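Local coordinates for plasmodesmata-located protein 5 (Arabidopsis thaliana, PDB 6GRE) that restricts traffic between plant cells through plasmodesmata by regulating callose deposition, and so contributes to innate immunity and systemic acquired resistance, at residues 116-121 against 181-186. Residues are numbered along the deposited sequence; the frame is centred on the assembly and turned at random. Where two conformers were deposited one is given.
Sequences QDKTLI and LSDAIG
Lys-118 and Asp-183 join the loop leading into strand 120-125 to helix 174-192. The lysine chain leaves its backbone toward the helix and bends at chi3 (-65°), which folds CD, CE and NZ around one carboxylate oxygen. OD2 of Asp-183 consequently lies 3.3 Å from Lys-118 CD and 3.5 Å from Lys-118 NZ, the latter a long salt bridge. The two side chains cross at about a right angle, the carboxylate meeting the flank of the lysine as well as its charged end. A long flexible chain suits this place because NZ also reaches Asp-179, one helical turn earlier and its stronger partner; a single ammonium group thus serves two acids on the same helix. A water bridges the segments, donating to Lys-118 O and, weakly, to Asp-183 OD2.

Both segments belong to the second of the tandem DUF26 (Gnk2-homologous) domains of the extracellular region, in which helix 174-192 packs on a five-stranded antiparallel sheet with 120-125 at one edge. Asp-117 shapes the entry to that strand and, with Ile-121, lines a pocket holding 2-(2-ethoxyethoxy)ethanol. Its OD1 accepts from Thr-119 N at 3.1 Å, closing an Asx turn, and from Thr-119 OG1 at 2.8 Å, both donors lying off the carboxylate plane on the same face. A short acid can reach forward to the N-H two residues on, and the hydroxyl of the same threonine adds a second grip. Gln-116 curls over the next peptide, its OE1 taking Asp-117 N at 2.9 Å in a bent bond, while NE2 binds Gln-176 O near the helix start.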
loop_
_atom_site.group_PDB
_atom_site.type_symbol
_atom_site.label_atom_id
_atom_site.label_comp_id
_atom_site.label_asym_id
_atom_site.label_seq_id
_atom_site.Cartn_x
_atom_site.Cartn_y
_atom_site.Cartn_z
ATOM N N GLN A 116 5.793 9.297 -8.832
ATOM C CA GLN A 116 5.924 7.891 -9.229
ATOM C C GLN A 116 7.079 7.254 -8.456
ATOM O O GLN A 116 8.125 7.887 -8.222
ATOM C CB GLN A 116 6.178 7.762 -10.735
ATOM C CG GLN A 116 6.299 6.344 -11.257
ATOM C CD GLN A 116 5.089 5.490 -10.963
ATOM O OE1 GLN A 116 4.910 4.986 -9.853
ATOM N NE2 GLN A 116 4.278 5.292 -11.983
ATOM N N ASP A 117 6.923 5.972 -8.086
ATOM C CA ASP A 117 8.036 5.241 -7.503
ATOM C C ASP A 117 7.729 3.762 -7.644
ATOM O O ASP A 117 6.836 3.244 -6.975
ATOM C CB ASP A 117 8.240 5.629 -6.046
ATOM C CG ASP A 117 9.495 5.064 -5.445
ATOM O OD1 ASP A 117 10.105 4.169 -6.060
ATOM O OD2 ASP A 117 9.829 5.535 -4.343
ATOM N N LYS A 118 8.431 3.150 -8.588
ATOM C CA LYS A 118 8.240 1.762 -8.971
ATOM C C LYS A 118 9.285 0.868 -8.303
ATOM O O LYS A 118 9.414 -0.296 -8.683
ATOM C CB LYS A 118 8.286 1.649 -10.499
ATOM C CG LYS A 118 7.160 2.404 -11.182
ATOM C CD LYS A 118 7.065 2.155 -12.653
ATOM C CE LYS A 118 8.270 2.669 -13.403
ATOM N NZ LYS A 118 8.201 2.275 -14.831
ATOM N N THR A 119 10.072 1.413 -7.376
ATOM C CA THR A 119 11.141 0.622 -6.754
ATOM C C THR A 119 10.535 -0.543 -5.964
ATOM O O THR A 119 9.504 -0.414 -5.295
ATOM C CB THR A 119 12.074 1.448 -5.864
ATOM O OG1 THR A 119 11.378 2.039 -4.792
ATOM C CG2 THR A 119 12.775 2.549 -6.620
ATOM N N LEU A 120 11.244 -1.680 -6.004
ATOM C CA LEU A 120 10.825 -2.845 -5.274
ATOM C C LEU A 120 11.029 -2.671 -3.772
ATOM O O LEU A 120 12.094 -2.204 -3.321
ATOM C CB LEU A 120 11.631 -4.047 -5.750
ATOM C CG LEU A 120 11.294 -5.322 -4.985
ATOM C CD1 LEU A 120 9.924 -5.832 -5.412
ATOM C CD2 LEU A 120 12.356 -6.377 -5.207
ATOM N N ILE A 121 9.996 -3.023 -2.993
ATOM C CA ILE A 121 10.120 -3.203 -1.584
ATOM C C ILE A 121 10.220 -4.692 -1.267
ATOM O O ILE A 121 11.204 -5.133 -0.680
ATOM C CB ILE A 121 9.000 -2.509 -0.809
ATOM C CG1 ILE A 121 9.029 -1.007 -1.093
ATOM C CG2 ILE A 121 9.102 -2.834 0.673
ATOM C CD1 ILE A 121 7.906 -0.232 -0.487
ATOM N N LEU A 181 1.644 -0.658 -11.982
ATOM C CA LEU A 181 1.055 -2.016 -12.000
ATOM C C LEU A 181 1.610 -2.891 -13.114
ATOM O O LEU A 181 1.786 -4.096 -12.920
ATOM C CB LEU A 181 -0.462 -1.941 -12.088
ATOM C CG LEU A 181 -1.135 -1.487 -10.812
ATOM C CD1 LEU A 181 -2.645 -1.453 -10.982
ATOM C CD2 LEU A 181 -0.729 -2.354 -9.636
ATOM N N SER A 182 1.901 -2.303 -14.283
ATOM C CA SER A 182 2.505 -3.071 -15.365
ATOM C C SER A 182 3.801 -3.723 -14.860
ATOM O O SER A 182 4.035 -4.919 -15.066
ATOM C CB SER A 182 2.738 -2.225 -16.606
ATOM O OG SER A 182 3.302 -3.009 -17.646
ATOM N N ASP A 183 4.631 -2.941 -14.167
ATOM C CA ASP A 183 5.860 -3.471 -13.599
ATOM C C ASP A 183 5.529 -4.566 -12.574
ATOM O O ASP A 183 6.030 -5.713 -12.700
ATOM C CB ASP A 183 6.701 -2.398 -12.906
ATOM C CG ASP A 183 7.568 -1.541 -13.814
ATOM O OD1 ASP A 183 7.387 -1.587 -15.050
ATOM O OD2 ASP A 183 8.433 -0.837 -13.259
ATOM N N ALA A 184 4.667 -4.243 -11.601
ATOM C CA ALA A 184 4.416 -5.175 -10.495
ATOM C C ALA A 184 3.863 -6.500 -11.013
ATOM O O ALA A 184 4.277 -7.563 -10.582
ATOM C CB ALA A 184 3.482 -4.580 -9.494
ATOM N N ILE A 185 2.875 -6.399 -11.907
ATOM C CA ILE A 185 2.250 -7.597 -12.459
ATOM C C ILE A 185 3.253 -8.386 -13.314
ATOM O O ILE A 185 3.254 -9.613 -13.276
ATOM C CB ILE A 185 0.986 -7.190 -13.236
ATOM C CG1 ILE A 185 -0.057 -6.562 -12.310
ATOM C CG2 ILE A 185 0.466 -8.398 -13.971
ATOM C CD1 ILE A 185 -1.121 -5.746 -13.013
ATOM N N GLY A 186 4.094 -7.688 -14.097
ATOM C CA GLY A 186 5.113 -8.343 -14.870
ATOM C C GLY A 186 6.045 -9.182 -14.006
ATOM O O GLY A 186 6.331 -10.333 -14.333
HETATM O O HOH W 1 10.458 -1.738 -10.573
#